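Local structure of N utilization substance protein B homolog (Thermotoga maritima, 1TZV) at residues 80-91 and 103-114. The protein probably binds the boxA antiterminator RNA of ribosomal RNA operons and takes part in transcription antitermination, which the transcription of rRNA genes requires. Sequence-based numbering, arbitrary orientation.
Sequences VDRNVLRLATYE and TIDEAIEIAKRY
V84 and the helix turn from A107 to A111 illustrate how a branched side chain fits a hollow on a facing helix, here floored by A107 and A111 with I110 as one wall. Its chi1 of 164° sets CG1 opposite the backbone N, which puts CG1 over A107, 3.4 Å from A107 O and also touching A107 CB, and leaves CG2 to slide alongside I110 and meet its CG2 at 3.6 Å. One turn on, A88 CB abuts A107 CB at 3.8 Å, and these two alanines lie where the backbones come within 6.1 Å, CA to CA. One turn back, V80 crosses Y114 at about a right angle, its CG2 pressing on Y114 CB. Polar links close both ends. At one, T103 OG1 donates to the anti lone pair of E91 OE1 over 2.6 Å; the other carboxylate oxygen, OE2, forms a salt bridge with R9 and a hydrogen bond with Y50. A glutamine in place of E91 would probably leave the R9 guanidinium without its charged mate. At the other end, a water donates to both D81 OD1 and A111 O. F13 of helix 5-19 and L127 of helix 117-134 extend the apolar core around V84 and the alanines. The axes of the two segments make 166° between their N-to-C directions and approach to 9.5 Å: an antiparallel helical hairpin within the all-helical NusB fold.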
loop_
_atom_site.group_PDB
_atom_site.type_symbol
_atom_site.label_atom_id
_atom_site.label_comp_id
_atom_site.label_asym_id
_atom_site.label_seq_id
_atom_site.Cartn_x
_atom_site.Cartn_y
_atom_site.Cartn_z
ATOM N N VAL A 80 1.099 -3.127 -10.193
ATOM C CA VAL A 80 0.033 -3.240 -9.211
ATOM C C VAL A 80 0.474 -4.044 -7.997
ATOM O O VAL A 80 0.356 -3.575 -6.852
ATOM C CB VAL A 80 -1.210 -3.903 -9.787
ATOM C CG1 VAL A 80 -2.262 -4.094 -8.685
ATOM C CG2 VAL A 80 -1.780 -3.046 -10.932
ATOM N N ASP A 81 1.000 -5.248 -8.201
ATOM C CA ASP A 81 1.369 -6.072 -7.057
ATOM C C ASP A 81 2.506 -5.479 -6.236
ATOM O O ASP A 81 2.482 -5.533 -5.002
ATOM C CB ASP A 81 1.705 -7.480 -7.536
ATOM C CG ASP A 81 0.491 -8.206 -8.076
ATOM O OD1 ASP A 81 -0.643 -7.780 -7.752
ATOM O OD2 ASP A 81 0.693 -9.205 -8.812
ATOM N N ARG A 82 3.517 -4.922 -6.886
ATOM C CA ARG A 82 4.623 -4.314 -6.163
ATOM C C ARG A 82 4.131 -3.177 -5.264
ATOM O O ARG A 82 4.494 -3.080 -4.071
ATOM C CB ARG A 82 5.661 -3.766 -7.171
ATOM C CG ARG A 82 6.710 -2.814 -6.564
ATOM C CD ARG A 82 7.895 -2.541 -7.510
ATOM N NE ARG A 82 7.465 -2.015 -8.800
ATOM C CZ ARG A 82 7.329 -2.751 -9.896
ATOM N NH1 ARG A 82 6.907 -2.175 -11.006
ATOM N NH2 ARG A 82 7.651 -4.040 -9.898
ATOM N N ASN A 83 3.276 -2.322 -5.806
ATOM C CA ASN A 83 2.813 -1.190 -5.018
ATOM C C ASN A 83 1.734 -1.537 -3.997
ATOM O O ASN A 83 1.659 -0.887 -2.944
ATOM C CB ASN A 83 2.468 -0.049 -5.963
ATOM C CG ASN A 83 3.712 0.502 -6.626
ATOM O OD1 ASN A 83 3.959 0.294 -7.840
ATOM N ND2 ASN A 83 4.542 1.121 -5.851
ATOM N N VAL A 84 0.932 -2.557 -4.263
ATOM C CA VAL A 84 -0.025 -2.998 -3.251
ATOM C C VAL A 84 0.816 -3.548 -2.078
ATOM O O VAL A 84 0.501 -3.276 -0.908
ATOM C CB VAL A 84 -0.953 -4.114 -3.781
ATOM C CG1 VAL A 84 -1.671 -4.832 -2.601
ATOM C CG2 VAL A 84 -1.985 -3.503 -4.705
ATOM N N LEU A 85 1.870 -4.304 -2.347
ATOM C CA LEU A 85 2.690 -4.833 -1.260
ATOM C C LEU A 85 3.367 -3.711 -0.484
ATOM O O LEU A 85 3.424 -3.742 0.753
ATOM C CB LEU A 85 3.715 -5.841 -1.798
ATOM C CG LEU A 85 3.097 -7.167 -2.266
ATOM C CD1 LEU A 85 4.183 -8.021 -2.936
ATOM C CD2 LEU A 85 2.478 -7.939 -1.088
ATOM N N ARG A 86 3.871 -2.692 -1.168
ATOM C CA ARG A 86 4.500 -1.560 -0.480
ATOM C C ARG A 86 3.492 -0.842 0.420
ATOM O O ARG A 86 3.771 -0.554 1.595
ATOM C CB ARG A 86 5.058 -0.540 -1.483
ATOM C CG ARG A 86 6.315 -0.981 -2.172
ATOM C CD ARG A 86 6.561 -0.103 -3.373
ATOM N NE ARG A 86 7.953 -0.211 -3.807
ATOM C CZ ARG A 86 8.410 0.256 -4.967
ATOM N NH1 ARG A 86 9.700 0.151 -5.257
ATOM N NH2 ARG A 86 7.565 0.777 -5.851
ATOM N N LEU A 87 2.323 -0.548 -0.128
ATOM C CA LEU A 87 1.267 0.153 0.597
ATOM C C LEU A 87 0.797 -0.623 1.830
ATOM O O LEU A 87 0.676 -0.070 2.941
ATOM C CB LEU A 87 0.092 0.417 -0.360
ATOM C CG LEU A 87 -1.213 1.013 0.183
ATOM C CD1 LEU A 87 -0.938 2.194 1.095
ATOM C CD2 LEU A 87 -2.079 1.443 -0.995
ATOM N N ALA A 88 0.524 -1.906 1.645
ATOM C CA ALA A 88 0.072 -2.756 2.746
ATOM C C ALA A 88 1.152 -2.938 3.810
ATOM O O ALA A 88 0.822 -2.976 5.009
ATOM C CB ALA A 88 -0.370 -4.136 2.214
ATOM N N THR A 89 2.418 -3.080 3.418
ATOM C CA THR A 89 3.503 -3.254 4.391
ATOM C C THR A 89 3.641 -1.967 5.203
ATOM O O THR A 89 3.781 -2.012 6.438
ATOM C CB THR A 89 4.811 -3.636 3.668
ATOM O OG1 THR A 89 4.608 -4.897 3.024
ATOM C CG2 THR A 89 5.986 -3.804 4.660
ATOM N N TYR A 90 3.567 -0.816 4.545
ATOM C CA TYR A 90 3.626 0.452 5.241
ATOM C C TYR A 90 2.490 0.514 6.261
ATOM O O TYR A 90 2.694 0.860 7.430
ATOM C CB TYR A 90 3.463 1.616 4.251
ATOM C CG TYR A 90 3.140 2.910 4.968
ATOM C CD1 TYR A 90 4.139 3.620 5.664
ATOM C CD2 TYR A 90 1.819 3.337 5.097
ATOM C CE1 TYR A 90 3.810 4.706 6.479
ATOM C CE2 TYR A 90 1.482 4.424 5.916
ATOM C CZ TYR A 90 2.487 5.090 6.600
ATOM O OH TYR A 90 2.157 6.119 7.460
ATOM N N GLU A 91 1.276 0.194 5.830
ATOM C CA GLU A 91 0.129 0.264 6.714
ATOM C C GLU A 91 0.271 -0.702 7.894
ATOM O O GLU A 91 -0.012 -0.332 9.051
ATOM C CB GLU A 91 -1.156 -0.009 5.921
ATOM C CG GLU A 91 -2.406 0.274 6.711
ATOM C CD GLU A 91 -3.645 0.113 5.861
ATOM O OE1 GLU A 91 -4.206 -1.004 5.840
ATOM O OE2 GLU A 91 -4.050 1.082 5.208
ATOM N N THR A 103 -5.994 -4.562 6.812
ATOM C CA THR A 103 -4.922 -4.221 5.891
ATOM C C THR A 103 -4.809 -5.300 4.833
ATOM O O THR A 103 -4.751 -5.006 3.631
ATOM C CB THR A 103 -3.589 -4.096 6.634
ATOM O OG1 THR A 103 -3.654 -2.952 7.492
ATOM C CG2 THR A 103 -2.422 -3.936 5.645
ATOM N N ILE A 104 -4.795 -6.559 5.237
ATOM C CA ILE A 104 -4.629 -7.626 4.263
ATOM C C ILE A 104 -5.834 -7.765 3.332
ATOM O O ILE A 104 -5.676 -7.823 2.107
ATOM C CB ILE A 104 -4.303 -8.964 4.980
ATOM C CG1 ILE A 104 -2.973 -8.820 5.732
ATOM C CG2 ILE A 104 -4.253 -10.104 3.978
ATOM C CD1 ILE A 104 -2.573 -10.064 6.504
ATOM N N ASP A 105 -7.037 -7.787 3.885
ATOM C CA ASP A 105 -8.228 -7.927 3.063
ATOM C C ASP A 105 -8.358 -6.793 2.043
ATOM O O ASP A 105 -8.688 -7.020 0.881
ATOM C CB ASP A 105 -9.500 -7.966 3.932
ATOM C CG ASP A 105 -9.658 -9.269 4.703
ATOM O OD1 ASP A 105 -10.637 -9.373 5.477
ATOM O OD2 ASP A 105 -8.821 -10.180 4.545
ATOM N N GLU A 106 -8.107 -5.560 2.463
ATOM C CA GLU A 106 -8.224 -4.432 1.543
ATOM C C GLU A 106 -7.142 -4.446 0.478
ATOM O O GLU A 106 -7.382 -4.076 -0.670
ATOM C CB GLU A 106 -8.162 -3.111 2.304
ATOM C CG GLU A 106 -9.356 -2.858 3.184
ATOM C CD GLU A 106 -10.654 -3.069 2.449
ATOM O OE1 GLU A 106 -10.774 -2.581 1.310
ATOM O OE2 GLU A 106 -11.559 -3.717 3.007
ATOM N N ALA A 107 -5.950 -4.882 0.855
ATOM C CA ALA A 107 -4.832 -4.923 -0.087
ATOM C C ALA A 107 -5.184 -5.961 -1.165
ATOM O O ALA A 107 -4.966 -5.737 -2.357
ATOM C CB ALA A 107 -3.560 -5.328 0.628
ATOM N N ILE A 108 -5.709 -7.111 -0.761
ATOM C CA ILE A 108 -6.115 -8.149 -1.699
ATOM C C ILE A 108 -7.160 -7.572 -2.661
ATOM O O ILE A 108 -7.123 -7.869 -3.864
ATOM C CB ILE A 108 -6.730 -9.368 -0.948
ATOM C CG1 ILE A 108 -5.645 -10.119 -0.176
ATOM C CG2 ILE A 108 -7.440 -10.308 -1.926
ATOM C CD1 ILE A 108 -6.227 -11.065 0.885
ATOM N N GLU A 109 -8.094 -6.779 -2.154
ATOM C CA GLU A 109 -9.121 -6.163 -3.004
ATOM C C GLU A 109 -8.473 -5.307 -4.088
ATOM O O GLU A 109 -8.907 -5.351 -5.256
ATOM C CB GLU A 109 -10.062 -5.268 -2.192
ATOM C CG GLU A 109 -11.128 -5.958 -1.332
ATOM C CD GLU A 109 -11.852 -4.968 -0.398
ATOM O OE1 GLU A 109 -11.754 -3.735 -0.617
ATOM O OE2 GLU A 109 -12.525 -5.418 0.556
ATOM N N ILE A 110 -7.461 -4.514 -3.739
ATOM C CA ILE A 110 -6.812 -3.681 -4.746
ATOM C C ILE A 110 -6.097 -4.554 -5.763
ATOM O O ILE A 110 -6.181 -4.304 -6.969
ATOM C CB ILE A 110 -5.821 -2.685 -4.097
ATOM C CG1 ILE A 110 -6.579 -1.740 -3.152
ATOM C CG2 ILE A 110 -5.113 -1.858 -5.200
ATOM C CD1 ILE A 110 -5.653 -0.753 -2.388
ATOM N N ALA A 111 -5.394 -5.582 -5.309
ATOM C CA ALA A 111 -4.689 -6.467 -6.225
ATOM C C ALA A 111 -5.660 -7.135 -7.189
ATOM O O ALA A 111 -5.350 -7.262 -8.375
ATOM C CB ALA A 111 -3.913 -7.528 -5.451
ATOM N N LYS A 112 -6.822 -7.552 -6.712
ATOM C CA LYS A 112 -7.808 -8.194 -7.586
ATOM C C LYS A 112 -8.433 -7.182 -8.541
ATOM O O LYS A 112 -8.706 -7.496 -9.708
ATOM C CB LYS A 112 -8.895 -8.857 -6.750
ATOM C CG LYS A 112 -8.413 -10.104 -6.056
ATOM C CD LYS A 112 -9.553 -10.780 -5.296
ATOM C CE LYS A 112 -9.112 -12.102 -4.702
ATOM N NZ LYS A 112 -10.268 -12.810 -4.084
ATOM N N ARG A 113 -8.631 -5.963 -8.056
ATOM C CA ARG A 113 -9.218 -4.866 -8.819
ATOM C C ARG A 113 -8.487 -4.655 -10.137
ATOM O O ARG A 113 -9.122 -4.564 -11.207
ATOM C CB ARG A 113 -9.144 -3.580 -7.966
ATOM C CG ARG A 113 -9.688 -2.292 -8.576
ATOM C CD ARG A 113 -9.517 -1.137 -7.565
ATOM N NE ARG A 113 -9.956 0.148 -8.110
ATOM C CZ ARG A 113 -11.215 0.568 -8.123
ATOM N NH1 ARG A 113 -11.510 1.743 -8.646
ATOM N NH2 ARG A 113 -12.177 -0.184 -7.602
ATOM N N TYR A 114 -7.167 -4.592 -10.072
ATOM C CA TYR A 114 -6.346 -4.331 -11.240
ATOM C C TYR A 114 -5.605 -5.537 -11.758
ATOM O O TYR A 114 -4.828 -5.407 -12.702
ATOM C CB TYR A 114 -5.310 -3.255 -10.934
ATOM C CG TYR A 114 -5.897 -1.969 -10.428
ATOM C CD1 TYR A 114 -5.846 -1.638 -9.078
ATOM C CD2 TYR A 114 -6.511 -1.091 -11.301
ATOM C CE1 TYR A 114 -6.405 -0.458 -8.616
ATOM C CE2 TYR A 114 -7.067 0.097 -10.859
ATOM C CZ TYR A 114 -7.013 0.404 -9.512
ATOM O OH TYR A 114 -7.565 1.581 -9.064
HETATM O O HOH W 1 -2.710 -7.271 -9.367
HETATM O O HOH W 2 -3.839 -2.297 2.844
#